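Local coordinates for YARHG domain-containing protein (Legionella pneumophila subsp. pneumophila, PDB 4G2A) that is of unknown function, but joins a DUF4424-type strand-rich region to a helical YARHG domain and may bind a nutrient, at residues A[148-151]-A[152-156]; A[185-188]-A[189-192]; A[286-289]-A[290-294]; A[306-309]-A[310-313]. All blocks are in the same frame, centred on the assembly; numbering follows the deposited sequence.

How the interactions relate
Interactions 1 and 2 belong to the strand-rich part of the chain, whereas interactions 3 and 4 lie in the helical YARHG domain, about 27 Å (centre to centre) from the middle of the chain. The first two are partly buried bends that touch: Y154 of interaction 1 meets C188 and D192 of interaction 2. In both, a carboxylate accepts backbone N-H groups, two at D150 but one at E190. Interaction 3, also partly buried, closes helix 284-291 with aromatic rings, and its W294 packs on R186 and I191, joining the two regions. Interaction 4, a surface contact, opens the next helix, 309-321, where acidic side chains replace rings. Its nearest atoms are about 12 Å from interaction 3.

Interaction 1 of 4, residues A[148-151]-A[152-156]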
loop_
_atom_site.group_PDB
_atom_site.type_symbol
_atom_site.label_atom_id
_atom_site.label_comp_id
_atom_site.label_asym_id
_atom_site.label_seq_id
_atom_site.Cartn_x
_atom_site.Cartn_y
_atom_site.Cartn_z
ATOM N N THR A 148 -0.307 5.260 2.302
ATOM C CA THR A 148 1.014 5.688 2.741
ATOM C C THR A 148 1.850 6.124 1.524
ATOM O O THR A 148 1.851 5.474 0.475
ATOM C CB THR A 148 1.681 4.546 3.573
ATOM O OG1 THR A 148 0.906 4.386 4.741
ATOM C CG2 THR A 148 3.097 4.863 4.035
ATOM N N TYR A 149 2.539 7.244 1.683
ATOM C CA TYR A 149 3.395 7.774 0.652
ATOM C C TYR A 149 4.543 8.560 1.312
ATOM O O TYR A 149 4.419 9.009 2.447
ATOM C CB TYR A 149 2.586 8.604 -0.382
ATOM C CG TYR A 149 1.992 9.884 0.161
ATOM C CD1 TYR A 149 0.729 9.897 0.744
ATOM C CD2 TYR A 149 2.680 11.092 0.064
ATOM C CE1 TYR A 149 0.175 11.076 1.245
ATOM C CE2 TYR A 149 2.141 12.273 0.564
ATOM C CZ TYR A 149 0.881 12.264 1.141
ATOM O OH TYR A 149 0.344 13.429 1.620
ATOM N N ASP A 150 5.665 8.706 0.606
ATOM C CA ASP A 150 6.809 9.401 1.178
ATOM C C ASP A 150 7.456 10.399 0.204
ATOM O O ASP A 150 7.070 10.473 -0.972
ATOM C CB ASP A 150 7.854 8.396 1.707
ATOM C CG ASP A 150 8.367 7.405 0.696
ATOM O OD1 ASP A 150 8.559 7.798 -0.487
ATOM O OD2 ASP A 150 8.722 6.286 1.105
ATOM N N VAL A 151 8.442 11.159 0.728
ATOM C CA VAL A 151 9.217 12.219 0.059
ATOM C C VAL A 151 10.099 11.696 -1.115
ATOM O O VAL A 151 10.686 12.519 -1.812
ATOM C CB VAL A 151 10.067 13.025 1.079
ATOM C CG1 VAL A 151 9.161 13.820 2.017
ATOM C CG2 VAL A 151 11.019 12.124 1.876
HETATM N N MSE A 152 10.192 10.363 -1.328
HETATM C CA MSE A 152 10.944 9.725 -2.415
HETATM C C MSE A 152 10.000 9.425 -3.576
HETATM O O MSE A 152 10.441 9.028 -4.659
HETATM C CB MSE A 152 11.621 8.430 -1.921
HETATM C CG MSE A 152 12.469 8.612 -0.659
HETATM SE SE MSE A 152 14.156 9.530 -0.978
HETATM C CE MSE A 152 13.633 11.334 -0.763
ATOM N N GLY A 153 8.704 9.608 -3.323
ATOM C CA GLY A 153 7.642 9.350 -4.284
ATOM C C GLY A 153 7.072 7.964 -4.218
ATOM O O GLY A 153 6.323 7.565 -5.110
ATOM N N TYR A 154 7.409 7.221 -3.176
ATOM C CA TYR A 154 6.914 5.853 -3.036
ATOM C C TYR A 154 5.516 5.794 -2.451
ATOM O O TYR A 154 5.115 6.689 -1.724
ATOM C CB TYR A 154 7.832 5.040 -2.118
ATOM C CG TYR A 154 9.300 5.011 -2.468
ATOM C CD1 TYR A 154 9.731 5.174 -3.785
ATOM C CD2 TYR A 154 10.258 4.717 -1.500
ATOM C CE1 TYR A 154 11.078 5.069 -4.123
ATOM C CE2 TYR A 154 11.607 4.623 -1.824
ATOM C CZ TYR A 154 12.014 4.791 -3.141
ATOM O OH TYR A 154 13.352 4.701 -3.466
ATOM N N HIS A 155 4.790 4.720 -2.767
ATOM C CA HIS A 155 3.493 4.333 -2.203
ATOM C C HIS A 155 3.758 3.001 -1.519
ATOM O O HIS A 155 4.432 2.137 -2.090
ATOM C CB HIS A 155 2.400 4.234 -3.273
ATOM C CG HIS A 155 1.546 5.461 -3.423
ATOM N ND1 HIS A 155 1.900 6.492 -4.292
ATOM C CD2 HIS A 155 0.333 5.743 -2.887
ATOM C CE1 HIS A 155 0.918 7.381 -4.216
ATOM N NE2 HIS A 155 -0.040 6.984 -3.378
ATOM N N TRP A 156 3.372 2.885 -0.263
ATOM C CA TRP A 156 3.606 1.672 0.515
ATOM C C TRP A 156 2.299 0.976 0.855
ATOM O O TRP A 156 1.359 1.602 1.340
ATOM C CB TRP A 156 4.358 1.996 1.808
ATOM C CG TRP A 156 5.795 2.366 1.609
ATOM C CD1 TRP A 156 6.316 3.622 1.541
ATOM C CD2 TRP A 156 6.910 1.462 1.533
ATOM N NE1 TRP A 156 7.678 3.561 1.387
ATOM C CE2 TRP A 156 8.072 2.247 1.374
ATOM C CE3 TRP A 156 7.035 0.056 1.562
ATOM C CZ2 TRP A 156 9.354 1.679 1.260
ATOM C CZ3 TRP A 156 8.303 -0.505 1.455
ATOM C CH2 TRP A 156 9.444 0.302 1.284
HETATM O O HOH W 1 0.212 3.304 -0.417
#
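The carboxylate of D150 reaches across the hairpin to M152, Y154 and W156. Its CG stands between the backbone N and the carbonyl carbon (chi1 57°), which swings both oxygens toward the turn and the returning chain. OD1 accepts two backbone N-H groups, from M152 N at 3.2 Å and from Y154 N at 3.0 Å, one from each face of the carboxylate plane; the first closes an Asx turn. OD2 takes the indole N-H of W156, NE1 to OD2 2.9 Å, in the plane of the indole but above that of the carboxylate, the two planes lying 72° apart. The backbone beneath is a type I turn followed by a G1 bulge: G153 N bonds to D150 O at 3.0 Å, and D150 N to Y154 O at 3.1 Å. On the sheet face of Y149 and H155, Y149 CB rests over the imidazole, 4.3 Å from its centroid. T148 CG2 lies 3.8 Å from W156 CB, while T148 OG1 turns to G7. Three N-H donors on one buried carboxylate would probably favour its ionised form, and they tie the turn and the indole to a single side chain.

Interaction 2 of 4, residues A[185-188]-A[189-192]. With SO4 (sulfate ion), chain H; SO4 (sulfate ion), chain G.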
loop_
_atom_site.group_PDB
_atom_site.type_symbol
_atom_site.label_atom_id
_atom_site.label_comp_id
_atom_site.label_asym_id
_atom_site.label_seq_id
_atom_site.Cartn_x
_atom_site.Cartn_y
_atom_site.Cartn_z
ATOM N N THR A 185 0.974 0.802 -12.304
ATOM C CA THR A 185 2.072 0.850 -11.337
ATOM C C THR A 185 3.293 0.083 -11.818
ATOM O O THR A 185 3.235 -0.702 -12.764
ATOM C CB THR A 185 1.668 0.250 -9.933
ATOM O OG1 THR A 185 1.368 -1.130 -10.079
ATOM C CG2 THR A 185 0.508 0.968 -9.264
ATOM N N ARG A 186 4.391 0.316 -11.122
ATOM C CA ARG A 186 5.679 -0.366 -11.197
ATOM C C ARG A 186 6.200 -0.537 -9.779
ATOM O O ARG A 186 5.884 0.285 -8.908
ATOM C CB ARG A 186 6.707 0.428 -12.042
ATOM C CG ARG A 186 6.598 0.247 -13.554
ATOM C CD ARG A 186 6.653 -1.214 -13.959
ATOM N NE ARG A 186 6.471 -1.418 -15.394
ATOM C CZ ARG A 186 5.298 -1.532 -16.003
ATOM N NH1 ARG A 186 4.168 -1.398 -15.317
ATOM N NH2 ARG A 186 5.244 -1.729 -17.313
ATOM N N LEU A 187 7.017 -1.574 -9.536
ATOM C CA LEU A 187 7.675 -1.725 -8.240
ATOM C C LEU A 187 8.758 -0.672 -8.155
ATOM O O LEU A 187 9.372 -0.376 -9.183
ATOM C CB LEU A 187 8.313 -3.125 -8.076
ATOM C CG LEU A 187 7.431 -4.327 -8.180
ATOM C CD1 LEU A 187 8.270 -5.598 -8.180
ATOM C CD2 LEU A 187 6.423 -4.349 -7.079
ATOM N N CYS A 188 9.048 -0.144 -6.956
ATOM C CA CYS A 188 10.143 0.813 -6.816
ATOM C C CYS A 188 11.481 0.097 -7.027
ATOM O O CYS A 188 12.438 0.736 -7.432
ATOM C CB CYS A 188 10.088 1.524 -5.472
ATOM S SG CYS A 188 8.487 2.299 -5.114
ATOM N N SER A 189 11.526 -1.232 -6.820
ATOM C CA SER A 189 12.689 -2.089 -7.079
ATOM C C SER A 189 12.888 -2.313 -8.615
ATOM O O SER A 189 13.957 -2.786 -9.024
ATOM C CB SER A 189 12.552 -3.427 -6.342
ATOM O OG SER A 189 11.483 -4.239 -6.802
ATOM N N GLU A 190 11.869 -1.976 -9.453
ATOM C CA GLU A 190 11.952 -2.053 -10.926
ATOM C C GLU A 190 12.452 -0.691 -11.528
ATOM O O GLU A 190 12.834 -0.640 -12.697
ATOM C CB GLU A 190 10.594 -2.435 -11.554
ATOM C CG GLU A 190 10.132 -3.864 -11.294
ATOM C CD GLU A 190 8.784 -4.229 -11.894
ATOM O OE1 GLU A 190 7.784 -3.542 -11.589
ATOM O OE2 GLU A 190 8.723 -5.223 -12.654
ATOM N N ILE A 191 12.454 0.395 -10.714
ATOM C CA ILE A 191 12.878 1.738 -11.121
ATOM C C ILE A 191 14.144 2.147 -10.325
ATOM O O ILE A 191 15.141 2.519 -10.943
ATOM C CB ILE A 191 11.689 2.737 -10.993
ATOM C CG1 ILE A 191 10.677 2.451 -12.156
ATOM C CG2 ILE A 191 12.180 4.215 -10.993
ATOM C CD1 ILE A 191 9.399 3.100 -12.122
ATOM N N ASP A 192 14.101 2.065 -8.975
ATOM C CA ASP A 192 15.230 2.305 -8.060
ATOM C C ASP A 192 15.783 0.915 -7.702
ATOM O O ASP A 192 15.553 0.394 -6.605
ATOM C CB ASP A 192 14.772 3.121 -6.826
ATOM C CG ASP A 192 14.200 4.495 -7.145
ATOM O OD1 ASP A 192 14.268 4.910 -8.324
ATOM O OD2 ASP A 192 13.706 5.168 -6.208
HETATM S S SO4 H . 1.860 -2.418 -17.972
HETATM O O1 SO4 H . 1.505 -1.208 -17.217
HETATM O O2 SO4 H . 2.960 -2.093 -18.890
HETATM O O3 SO4 H . 2.279 -3.476 -17.058
HETATM O O4 SO4 H . 0.712 -2.892 -18.739
HETATM S S SO4 G . 8.667 -0.945 -18.395
HETATM O O1 SO4 G . 7.568 -0.314 -19.133
HETATM O O2 SO4 G . 9.853 -1.028 -19.245
HETATM O O3 SO4 G . 8.989 -0.152 -17.205
HETATM O O4 SO4 G . 8.273 -2.294 -17.994
#
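E190 folds back over the turn after strand 185-187 and sets its OE1 on L187 N, 2.9 Å away and nearly straight at 171°, using the anti lone pair of the carboxylate. The return bond runs from E190 N to L187 O at 3.0 Å, so both polar backbone atoms of L187 are held by one residue. With CG beside its own backbone N and the chain extended from there (chi2 179°), E190 lies across the isobutyl group of L187, OE1 coming within 3.5 Å of L187 CG. OE1 also approaches the aliphatic R186 CD and forms a salt bridge with R214, whereas the R186 guanidinium turns elsewhere. The guanidinium meets two sulfates, probably from the crystallisation liquor, at its edge: R186 NH2 reaches O2 of the chain H sulfate at 2.8 Å, and NE and NH2 share O4 of the chain G sulfate. NH1 bonds to T185 O at 2.8 Å, which fixes the tip against its own strand. Nearer the backbone, I191 CD1 touches R186 CB at 3.8 Å. Farther along, C188 O accepts both I191 N and D192 N, winding the chain into a tight bend. C188 is disulfide-bonded to C232 of strand 229-235, and D192 meets Y154 and K243. The bend is therefore covalently pinned at C188, while R186 spends its N-H groups on T185 O and the sulfates and leaves E190 OE1 to R214, consistent with some affinity for anions.

Interaction 3 of 4, residues A[286-289]-A[290-294]; sequences LQEY and FSKKW
Y289 sets the edge of its ring against F290 and one face under K293 at the end of helix 284-291. From CB, next to F290 N, the side chain leaves with CG anti to the backbone N (chi1 176°), so that the ring runs forward alongside the next turn. One edge, CD2 and CE2, is driven into the face of F290: CD2 stands above the centre of that ring and Y289 CE2 is 3.5 Å from F290 CE1. The two planes are at 85°, a T-shaped pair with centroids 4.8 Å apart. Farther out, a face of the tyrosine takes the lysine methylene, K293 CE lying 3.5 Å from Y289 CZ in a CH-pi contact shifted toward the rim, while OH ends near K293 CE and NZ.

This helix belongs to the YARHG domain, and its aromatic pair packs inward: F268 stacks on Y289, F281 on F290, and helix 263-275 meets F290 through T272 and A275. L286, one turn before F290, runs beside it with CD2 4.0 Å from F290 CE2.

The solvent-facing side is polar. E288 and K292, four apart, lie side by side and close a salt bridge, E288 OE2 to K292 NZ 2.8 Å, the amine coming from the anti side and out of the carboxylate plane. S291 turns its OG back (chi1 79°) to donate to E288 O at 2.7 Å. In the backbone, K293 N bonds to F290 O.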
loop_
_atom_site.group_PDB
_atom_site.type_symbol
_atom_site.label_atom_id
_atom_site.label_comp_id
_atom_site.label_asym_id
_atom_site.label_seq_id
_atom_site.Cartn_x
_atom_site.Cartn_y
_atom_site.Cartn_z
ATOM N N LEU A 286 6.640 12.129 -30.342
ATOM C CA LEU A 286 6.103 12.217 -28.983
ATOM C C LEU A 286 5.068 11.140 -28.729
ATOM O O LEU A 286 5.080 10.538 -27.656
ATOM C CB LEU A 286 5.491 13.602 -28.698
ATOM C CG LEU A 286 6.429 14.790 -28.684
ATOM C CD1 LEU A 286 5.651 16.059 -28.489
ATOM C CD2 LEU A 286 7.484 14.662 -27.599
ATOM N N GLN A 287 4.160 10.920 -29.716
ATOM C CA GLN A 287 3.077 9.924 -29.731
ATOM C C GLN A 287 3.631 8.552 -29.381
ATOM O O GLN A 287 3.177 7.936 -28.416
ATOM C CB GLN A 287 2.474 9.900 -31.140
ATOM C CG GLN A 287 0.973 9.723 -31.254
ATOM C CD GLN A 287 0.540 10.111 -32.660
ATOM O OE1 GLN A 287 1.009 9.555 -33.665
ATOM N NE2 GLN A 287 -0.332 11.104 -32.775
ATOM N N GLU A 288 4.673 8.123 -30.138
ATOM C CA GLU A 288 5.391 6.860 -30.017
ATOM C C GLU A 288 6.166 6.745 -28.694
ATOM O O GLU A 288 6.206 5.645 -28.125
ATOM C CB GLU A 288 6.360 6.678 -31.193
ATOM C CG GLU A 288 6.614 5.213 -31.513
ATOM C CD GLU A 288 7.979 4.879 -32.086
ATOM O OE1 GLU A 288 8.423 5.574 -33.029
ATOM O OE2 GLU A 288 8.582 3.884 -31.622
ATOM N N TYR A 289 6.808 7.855 -28.237
ATOM C CA TYR A 289 7.594 7.913 -26.999
ATOM C C TYR A 289 6.730 7.679 -25.749
ATOM O O TYR A 289 7.088 6.855 -24.911
ATOM C CB TYR A 289 8.330 9.253 -26.896
ATOM C CG TYR A 289 9.107 9.468 -25.613
ATOM C CD1 TYR A 289 10.399 8.977 -25.469
ATOM C CD2 TYR A 289 8.596 10.264 -24.589
ATOM C CE1 TYR A 289 11.127 9.192 -24.301
ATOM C CE2 TYR A 289 9.323 10.501 -23.423
ATOM C CZ TYR A 289 10.597 9.980 -23.293
ATOM O OH TYR A 289 11.328 10.227 -22.161
ATOM N N PHE A 290 5.617 8.403 -25.615
ATOM C CA PHE A 290 4.746 8.252 -24.451
ATOM C C PHE A 290 3.875 6.995 -24.545
ATOM O O PHE A 290 3.451 6.482 -23.510
ATOM C CB PHE A 290 3.900 9.512 -24.211
ATOM C CG PHE A 290 4.763 10.701 -23.856
ATOM C CD1 PHE A 290 5.455 10.743 -22.649
ATOM C CD2 PHE A 290 4.944 11.740 -24.758
ATOM C CE1 PHE A 290 6.286 11.818 -22.342
ATOM C CE2 PHE A 290 5.777 12.816 -24.452
ATOM C CZ PHE A 290 6.429 12.857 -23.242
ATOM N N SER A 291 3.651 6.459 -25.763
ATOM C CA SER A 291 2.897 5.211 -25.901
ATOM C C SER A 291 3.628 4.081 -25.168
ATOM O O SER A 291 2.981 3.222 -24.580
ATOM C CB SER A 291 2.706 4.848 -27.369
ATOM O OG SER A 291 3.859 4.250 -27.940
ATOM N N LYS A 292 4.976 4.124 -25.170
ATOM C CA LYS A 292 5.848 3.127 -24.558
ATOM C C LYS A 292 6.143 3.410 -23.069
ATOM O O LYS A 292 6.870 2.633 -22.452
ATOM C CB LYS A 292 7.160 3.004 -25.358
ATOM C CG LYS A 292 6.957 2.428 -26.767
ATOM C CD LYS A 292 8.264 2.105 -27.499
ATOM C CE LYS A 292 8.767 3.242 -28.361
ATOM N NZ LYS A 292 9.770 2.785 -29.362
ATOM N N LYS A 293 5.582 4.487 -22.482
ATOM C CA LYS A 293 5.786 4.804 -21.060
ATOM C C LYS A 293 4.640 4.218 -20.258
ATOM O O LYS A 293 3.476 4.507 -20.561
ATOM C CB LYS A 293 5.910 6.328 -20.807
ATOM C CG LYS A 293 7.132 7.023 -21.435
ATOM C CD LYS A 293 8.460 6.598 -20.825
ATOM C CE LYS A 293 9.620 7.015 -21.687
ATOM N NZ LYS A 293 10.930 6.725 -21.043
ATOM N N TRP A 294 4.960 3.374 -19.247
ATOM C CA TRP A 294 3.973 2.717 -18.384
ATOM C C TRP A 294 3.074 3.744 -17.615
ATOM O O TRP A 294 1.907 3.460 -17.321
ATOM C CB TRP A 294 4.678 1.770 -17.381
ATOM C CG TRP A 294 5.509 2.486 -16.345
ATOM C CD1 TRP A 294 6.843 2.755 -16.409
ATOM C CD2 TRP A 294 5.049 3.021 -15.089
ATOM N NE1 TRP A 294 7.244 3.435 -15.279
ATOM C CE2 TRP A 294 6.157 3.640 -14.468
ATOM C CE3 TRP A 294 3.803 3.038 -14.429
ATOM C CZ2 TRP A 294 6.059 4.266 -13.215
ATOM C CZ3 TRP A 294 3.694 3.718 -13.230
ATOM C CH2 TRP A 294 4.822 4.280 -12.609
#

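Interaction 4 of 4, residues A[306-309]-A[310-313]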
loop_
_atom_site.group_PDB
_atom_site.type_symbol
_atom_site.label_atom_id
_atom_site.label_comp_id
_atom_site.label_asym_id
_atom_site.label_seq_id
_atom_site.Cartn_x
_atom_site.Cartn_y
_atom_site.Cartn_z
HETATM N N MSE A 306 -4.437 21.824 -15.438
HETATM C CA MSE A 306 -3.901 20.772 -14.569
HETATM C C MSE A 306 -2.451 21.041 -14.125
HETATM O O MSE A 306 -2.012 20.458 -13.125
HETATM C CB MSE A 306 -3.996 19.406 -15.262
HETATM C CG MSE A 306 -5.425 18.887 -15.278
HETATM SE SE MSE A 306 -5.764 17.425 -16.488
HETATM C CE MSE A 306 -7.614 17.076 -16.021
ATOM N N LEU A 307 -1.713 21.922 -14.839
ATOM C CA LEU A 307 -0.328 22.240 -14.475
ATOM C C LEU A 307 -0.286 23.014 -13.150
ATOM O O LEU A 307 -0.999 24.004 -12.971
ATOM C CB LEU A 307 0.416 23.009 -15.576
ATOM C CG LEU A 307 0.549 22.323 -16.935
ATOM C CD1 LEU A 307 0.891 23.327 -17.985
ATOM C CD2 LEU A 307 1.612 21.254 -16.923
ATOM N N ASN A 308 0.518 22.509 -12.218
ATOM C CA ASN A 308 0.680 23.070 -10.889
ATOM C C ASN A 308 1.897 24.016 -10.871
ATOM O O ASN A 308 2.527 24.232 -11.911
ATOM C CB ASN A 308 0.757 21.947 -9.814
ATOM C CG ASN A 308 1.968 21.033 -9.812
ATOM O OD1 ASN A 308 3.032 21.344 -10.335
ATOM N ND2 ASN A 308 1.875 19.927 -9.093
ATOM N N GLU A 309 2.196 24.597 -9.694
ATOM C CA GLU A 309 3.283 25.562 -9.495
ATOM C C GLU A 309 4.660 24.955 -9.794
ATOM O O GLU A 309 5.502 25.650 -10.356
ATOM C CB GLU A 309 3.231 26.149 -8.070
ATOM C CG GLU A 309 2.057 27.106 -7.890
ATOM C CD GLU A 309 1.803 27.661 -6.499
ATOM O OE1 GLU A 309 2.783 28.030 -5.810
ATOM O OE2 GLU A 309 0.613 27.786 -6.123
ATOM N N GLU A 310 4.875 23.663 -9.456
ATOM C CA GLU A 310 6.138 22.955 -9.702
ATOM C C GLU A 310 6.396 22.824 -11.203
ATOM O O GLU A 310 7.511 23.095 -11.651
ATOM C CB GLU A 310 6.147 21.563 -9.033
ATOM C CG GLU A 310 6.304 21.571 -7.520
ATOM C CD GLU A 310 5.113 22.099 -6.748
ATOM O OE1 GLU A 310 4.060 21.421 -6.738
ATOM O OE2 GLU A 310 5.223 23.213 -6.186
ATOM N N ASP A 311 5.359 22.426 -11.969
ATOM C CA ASP A 311 5.372 22.275 -13.427
ATOM C C ASP A 311 5.778 23.572 -14.091
ATOM O O ASP A 311 6.716 23.584 -14.873
ATOM C CB ASP A 311 3.981 21.860 -13.929
ATOM C CG ASP A 311 3.410 20.583 -13.330
ATOM O OD1 ASP A 311 4.202 19.734 -12.849
ATOM O OD2 ASP A 311 2.178 20.440 -13.317
ATOM N N LYS A 312 5.095 24.668 -13.738
ATOM C CA LYS A 312 5.317 26.036 -14.218
ATOM C C LYS A 312 6.759 26.520 -13.900
ATOM O O LYS A 312 7.398 27.096 -14.782
ATOM C CB LYS A 312 4.263 26.984 -13.624
ATOM C CG LYS A 312 2.865 26.665 -14.124
ATOM C CD LYS A 312 1.776 27.262 -13.265
ATOM C CE LYS A 312 0.416 26.917 -13.830
ATOM N NZ LYS A 312 -0.677 27.135 -12.845
ATOM N N LYS A 313 7.287 26.221 -12.688
ATOM C CA LYS A 313 8.674 26.552 -12.301
ATOM C C LYS A 313 9.685 25.823 -13.194
ATOM O O LYS A 313 10.683 26.428 -13.595
ATOM C CB LYS A 313 8.958 26.234 -10.822
ATOM C CG LYS A 313 8.417 27.258 -9.850
ATOM C CD LYS A 313 8.706 26.850 -8.409
ATOM C CE LYS A 313 8.290 27.934 -7.448
ATOM N NZ LYS A 313 8.710 27.629 -6.056
#
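This is a helix start: L307 and N308 lead the chain into helix 309-321 of the YARHG domain, N308 takes the N-cap position, and D311 and K312 of the first turn reach back. The central bond is that of the N3 residue to the cap backbone, one half of a capping box, with D311 OD2 2.9 Å from N308 N at 163° and met from above the carboxylate plane. D311 CG is beside its own backbone N (chi1 -57°), which carries the carboxylate back toward the entering chain. There OD2 also skims L307, 3.3 Å from its CA and 3.7 Å from CD2. The leucine itself packs against I273 and Y274 of helix 263-275. Both D311 oxygens have further partners, OD2 the hydroxyl of Y277 and OD1 the amide of Q276, so D311 links the helix start to Q276 and Y277, which follow helix 263-275.

Across the cap K312 runs extended past N308 O, its CG 3.3 Å from that oxygen, and its NZ donates to L307 O at 3.2 Å. The ordinary helical bonds begin here as well, K312 N to N308 O and K313 N to E309 O. E310, bent at chi2, folds over toward the cap and touches Y246 and L249 of helix 236-250. The acids E309, E310 and D311 occupy the first turn, where the helix dipole would favour negative charge; with N308 N, Q276 and the Y277 hydroxyl at its oxygens, D311 is probably ionised and ties the helix start to the loop holding Y277.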